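Local coordinates for diguanylate cyclase DosC (PDB 4ZVA), which makes the second messenger cyclic di-GMP as a diguanylate cyclase, probably under control of oxygen binding to the haem of its globin domain, at residues S34-F37 and Y38-V41. Sequence-based numbering, arbitrary orientation.
With HEM (protoporphyrin IX containing Fe), chain C.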
ATOM      1  N   SER A  34      16.941  -0.527   4.378  1.00 37.73           N
ATOM      2  CA  SER A  34      17.243  -1.877   3.914  1.00 34.08           C
ATOM      3  C   SER A  34      17.592  -2.810   5.069  1.00 36.22           C
ATOM      4  O   SER A  34      17.217  -3.984   5.067  1.00 40.43           O
ATOM      5  CB  SER A  34      18.389  -1.852   2.896  1.00 42.04           C
ATOM      6  OG  SER A  34      19.602  -1.427   3.495  1.00 46.02           O
ATOM      7  N   ILE A  35      18.300  -2.281   6.062  1.00 35.59           N
ATOM      8  CA  ILE A  35      18.699  -3.066   7.224  1.00 40.13           C
ATOM      9  C   ILE A  35      17.508  -3.408   8.116  1.00 40.67           C
ATOM     10  O   ILE A  35      17.329  -4.560   8.513  1.00 38.75           O
ATOM     11  CB  ILE A  35      19.758  -2.318   8.053  1.00 42.04           C
ATOM     12  CG1 ILE A  35      21.037  -2.137   7.233  1.00 41.46           C
ATOM     13  CG2 ILE A  35      20.049  -3.056   9.353  1.00 44.09           C
ATOM     14  CD1 ILE A  35      22.028  -1.192   7.862  1.00 45.53           C
ATOM     15  N   GLU A  36      16.691  -2.404   8.420  1.00 40.11           N
ATOM     16  CA  GLU A  36      15.511  -2.597   9.257  1.00 41.46           C
ATOM     17  C   GLU A  36      14.479  -3.481   8.554  1.00 39.91           C
ATOM     18  O   GLU A  36      13.808  -4.292   9.192  1.00 46.60           O
ATOM     19  CB  GLU A  36      14.900  -1.245   9.639  1.00 40.86           C
ATOM     20  CG  GLU A  36      13.691  -1.328  10.565  1.00 45.99           C
ATOM     21  CD  GLU A  36      14.038  -1.784  11.977  1.00 46.71           C
ATOM     22  OE1 GLU A  36      15.229  -2.024  12.269  1.00 52.25           O
ATOM     23  OE2 GLU A  36      13.109  -1.898  12.804  1.00 53.21           O
ATOM     24  N   PHE A  37      14.353  -3.305   7.242  1.00 33.82           N
ATOM     25  CA  PHE A  37      13.508  -4.161   6.415  1.00 32.70           C
ATOM     26  C   PHE A  37      13.881  -5.626   6.593  1.00 42.74           C
ATOM     27  O   PHE A  37      13.026  -6.469   6.869  1.00 41.04           O
ATOM     28  CB  PHE A  37      13.634  -3.760   4.940  1.00 36.49           C
ATOM     29  CG  PHE A  37      13.025  -4.742   3.977  1.00 46.61           C
ATOM     30  CD1 PHE A  37      11.679  -4.674   3.652  1.00 43.18           C
ATOM     31  CD2 PHE A  37      13.807  -5.719   3.377  1.00 43.46           C
ATOM     32  CE1 PHE A  37      11.122  -5.571   2.757  1.00 41.38           C
ATOM     33  CE2 PHE A  37      13.255  -6.619   2.486  1.00 47.40           C
ATOM     34  CZ  PHE A  37      11.909  -6.544   2.174  1.00 42.18           C
ATOM     35  N   TYR A  38      15.170  -5.915   6.446  1.00 38.87           N
ATOM     36  CA  TYR A  38      15.681  -7.275   6.556  1.00 41.76           C
ATOM     37  C   TYR A  38      15.415  -7.862   7.938  1.00 41.18           C
ATOM     38  O   TYR A  38      15.036  -9.024   8.062  1.00 44.74           O
ATOM     39  CB  TYR A  38      17.182  -7.311   6.249  1.00 37.07           C
ATOM     40  CG  TYR A  38      17.747  -8.711   6.146  1.00 43.75           C
ATOM     41  CD1 TYR A  38      17.674  -9.425   4.956  1.00 46.22           C
ATOM     42  CD2 TYR A  38      18.346  -9.322   7.240  1.00 48.42           C
ATOM     43  CE1 TYR A  38      18.185 -10.707   4.858  1.00 48.74           C
ATOM     44  CE2 TYR A  38      18.859 -10.604   7.152  1.00 54.27           C
ATOM     45  CZ  TYR A  38      18.775 -11.292   5.959  1.00 57.33           C
ATOM     46  OH  TYR A  38      19.284 -12.566   5.867  1.00 66.67           O
ATOM     47  N   ARG A  39      15.637  -7.061   8.975  1.00 43.73           N
ATOM     48  CA  ARG A  39      15.450  -7.521  10.347  1.00 44.74           C
ATOM     49  C   ARG A  39      14.000  -7.915  10.625  1.00 45.42           C
ATOM     50  O   ARG A  39      13.736  -8.961  11.219  1.00 49.35           O
ATOM     51  CB  ARG A  39      15.891  -6.445  11.342  1.00 40.59           C
ATOM     52  CG  ARG A  39      15.854  -6.909  12.790  1.00 42.41           C
ATOM     53  CD  ARG A  39      16.062  -5.759  13.760  1.00 44.40           C
ATOM     54  NE  ARG A  39      14.959  -4.805  13.717  1.00 47.39           N
ATOM     55  CZ  ARG A  39      13.812  -4.967  14.370  1.00 49.18           C
ATOM     56  NH1 ARG A  39      13.616  -6.047  15.115  1.00 46.19           N
ATOM     57  NH2 ARG A  39      12.859  -4.050  14.276  1.00 49.19           N
ATOM     58  N   ILE A  40      13.067  -7.072  10.196  1.00 43.67           N
ATOM     59  CA  ILE A  40      11.647  -7.300  10.449  1.00 42.52           C
ATOM     60  C   ILE A  40      11.109  -8.465   9.621  1.00 45.54           C
ATOM     61  O   ILE A  40      10.355  -9.299  10.119  1.00 46.45           O
ATOM     62  CB  ILE A  40      10.822  -6.033  10.159  1.00 37.54           C
ATOM     63  CG1 ILE A  40      11.233  -4.915  11.116  1.00 33.31           C
ATOM     64  CG2 ILE A  40       9.330  -6.317  10.282  1.00 44.48           C
ATOM     65  CD1 ILE A  40      10.539  -3.603  10.856  1.00 37.59           C
ATOM     66  N   VAL A  41      11.498  -8.511   8.351  1.00 45.23           N
ATOM     67  CA  VAL A  41      11.108  -9.597   7.459  1.00 44.80           C
ATOM     68  C   VAL A  41      11.582 -10.952   7.992  1.00 49.68           C
ATOM     69  O   VAL A  41      10.857 -11.946   7.921  1.00 51.47           O
ATOM     70  CB  VAL A  41      11.667  -9.365   6.040  1.00 48.42           C
ATOM     71  CG1 VAL A  41      11.729 -10.663   5.253  1.00 58.86           C
ATOM     72  CG2 VAL A  41      10.841  -8.313   5.312  1.00 49.41           C
TER
HETATM   73  CHA HEM C 201      16.133 -10.425  -4.495  1.00 50.82           C
HETATM   74  CHB HEM C 201      13.834 -12.336  -0.676  1.00 53.22           C
HETATM   75  CHC HEM C 201      10.641  -8.710  -0.888  1.00 45.73           C
HETATM   76  CHD HEM C 201      13.542  -6.309  -3.933  1.00 52.31           C
HETATM   77  C1A HEM C 201      15.827 -11.246  -3.430  1.00 51.08           C
HETATM   78  C2A HEM C 201      16.582 -12.397  -2.964  1.00 52.94           C
HETATM   79  C3A HEM C 201      15.941 -12.912  -1.913  1.00 47.65           C
HETATM   80  C4A HEM C 201      14.757 -12.121  -1.672  1.00 48.49           C
HETATM   81  CMA HEM C 201      16.374 -14.142  -1.089  1.00 53.16           C
HETATM   82  CAA HEM C 201      17.903 -12.941  -3.550  1.00 53.84           C
HETATM   83  CBA HEM C 201      18.980 -11.863  -3.486  1.00 55.05           C
HETATM   84  CGA HEM C 201      20.327 -12.468  -3.768  1.00 59.55           C
HETATM   85  O1A HEM C 201      20.520 -13.674  -3.465  1.00 55.39           O
HETATM   86  O2A HEM C 201      21.208 -11.734  -4.284  1.00 60.24           O
HETATM   87  C1B HEM C 201      12.778 -11.508  -0.380  1.00 50.16           C
HETATM   88  C2B HEM C 201      11.870 -11.657   0.738  1.00 49.91           C
HETATM   89  C3B HEM C 201      10.979 -10.648   0.677  1.00 46.82           C
HETATM   90  C4B HEM C 201      11.310  -9.840  -0.478  1.00 44.99           C
HETATM   91  CMB HEM C 201      11.974 -12.807   1.769  1.00 48.46           C
HETATM   92  CAB HEM C 201       9.787 -10.301   1.606  1.00 50.61           C
HETATM   93  CBB HEM C 201       9.474 -10.963   2.723  1.00 54.45           C
HETATM   94  C1C HEM C 201      11.182  -7.704  -1.656  1.00 44.97           C
HETATM   95  C2C HEM C 201      10.685  -6.347  -1.764  1.00 46.69           C
HETATM   96  C3C HEM C 201      11.490  -5.679  -2.614  1.00 43.63           C
HETATM   97  C4C HEM C 201      12.517  -6.602  -3.058  1.00 46.19           C
HETATM   98  CMC HEM C 201       9.439  -5.838  -1.002  1.00 39.78           C
HETATM   99  CAC HEM C 201      11.434  -4.205  -3.092  1.00 41.83           C
HETATM  100  CBC HEM C 201      10.558  -3.297  -2.649  1.00 52.00           C
HETATM  101  C1D HEM C 201      14.512  -7.182  -4.381  1.00 49.03           C
HETATM  102  C2D HEM C 201      15.552  -6.852  -5.332  1.00 46.40           C
HETATM  103  C3D HEM C 201      16.368  -8.141  -5.507  1.00 52.07           C
HETATM  104  C4D HEM C 201      15.732  -9.116  -4.649  1.00 48.69           C
HETATM  105  CMD HEM C 201      15.781  -5.480  -6.004  1.00 43.78           C
HETATM  106  CAD HEM C 201      17.601  -8.379  -6.409  1.00 52.98           C
HETATM  107  CBD HEM C 201      17.221  -8.146  -7.869  1.00 54.03           C
HETATM  108  CGD HEM C 201      18.259  -8.748  -8.779  1.00 53.58           C
HETATM  109  O1D HEM C 201      18.240  -8.434  -9.997  1.00 57.46           O
HETATM  110  O2D HEM C 201      19.105  -9.541  -8.291  1.00 55.34           O
HETATM  111  NA  HEM C 201      14.716 -11.113  -2.618  1.00 47.12           N
HETATM  112  NB  HEM C 201      12.411 -10.391  -1.102  1.00 45.74           N
HETATM  113  NC  HEM C 201      12.298  -7.823  -2.457  1.00 45.28           N
HETATM  114  ND  HEM C 201      14.650  -8.516  -4.010  1.00 49.06           N
HETATM  115 FE   HEM C 201      13.369  -9.551  -2.732  1.00 47.61          FE
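OE2 of E36 takes a short hydrogen bond from NH2 of R39, 2.6 Å and almost straight at the hydrogen, as one half of a two-point salt bridge between residues three apart on helix 16-43. In the other half, NE of R39 reaches OE1 of E36 at 3.1 Å. The guanidinium uses its NE side edge-on, with both carboxylate oxygens near its plane; the two planes are nevertheless 44° apart, so each oxygen is approached from above the carboxylate plane. Bends at chi2 of E36 (70°) and chi3 of R39 (66°) bring the ends together, and the paired bonds limit rotation of both groups. One turn on, CD1 of I40 lies 3.6 Å from OE2 of E36, and the side chains of E36 and I40 also touch helix 100-119 at I113. Toward the haem, the contact is made by F37 and V41. CG2 of V41 sits over one face of the F37 ring, 3.9 Å from its centroid, in a CH-pi contact. The ring's CZ points edge-on at the haem methine carbon CHC, 4.0 Å away, while CG1 of V41 comes within 3.4 Å of the haem vinyl carbon CBB. Backbone bonds such as V41 N to F37 O (2.9 Å) keep the i to i+4 spacing. With F37 and V41 against the porphyrin, helix 16-43 supplies part of the haem pocket wall in this globin-type sensor domain.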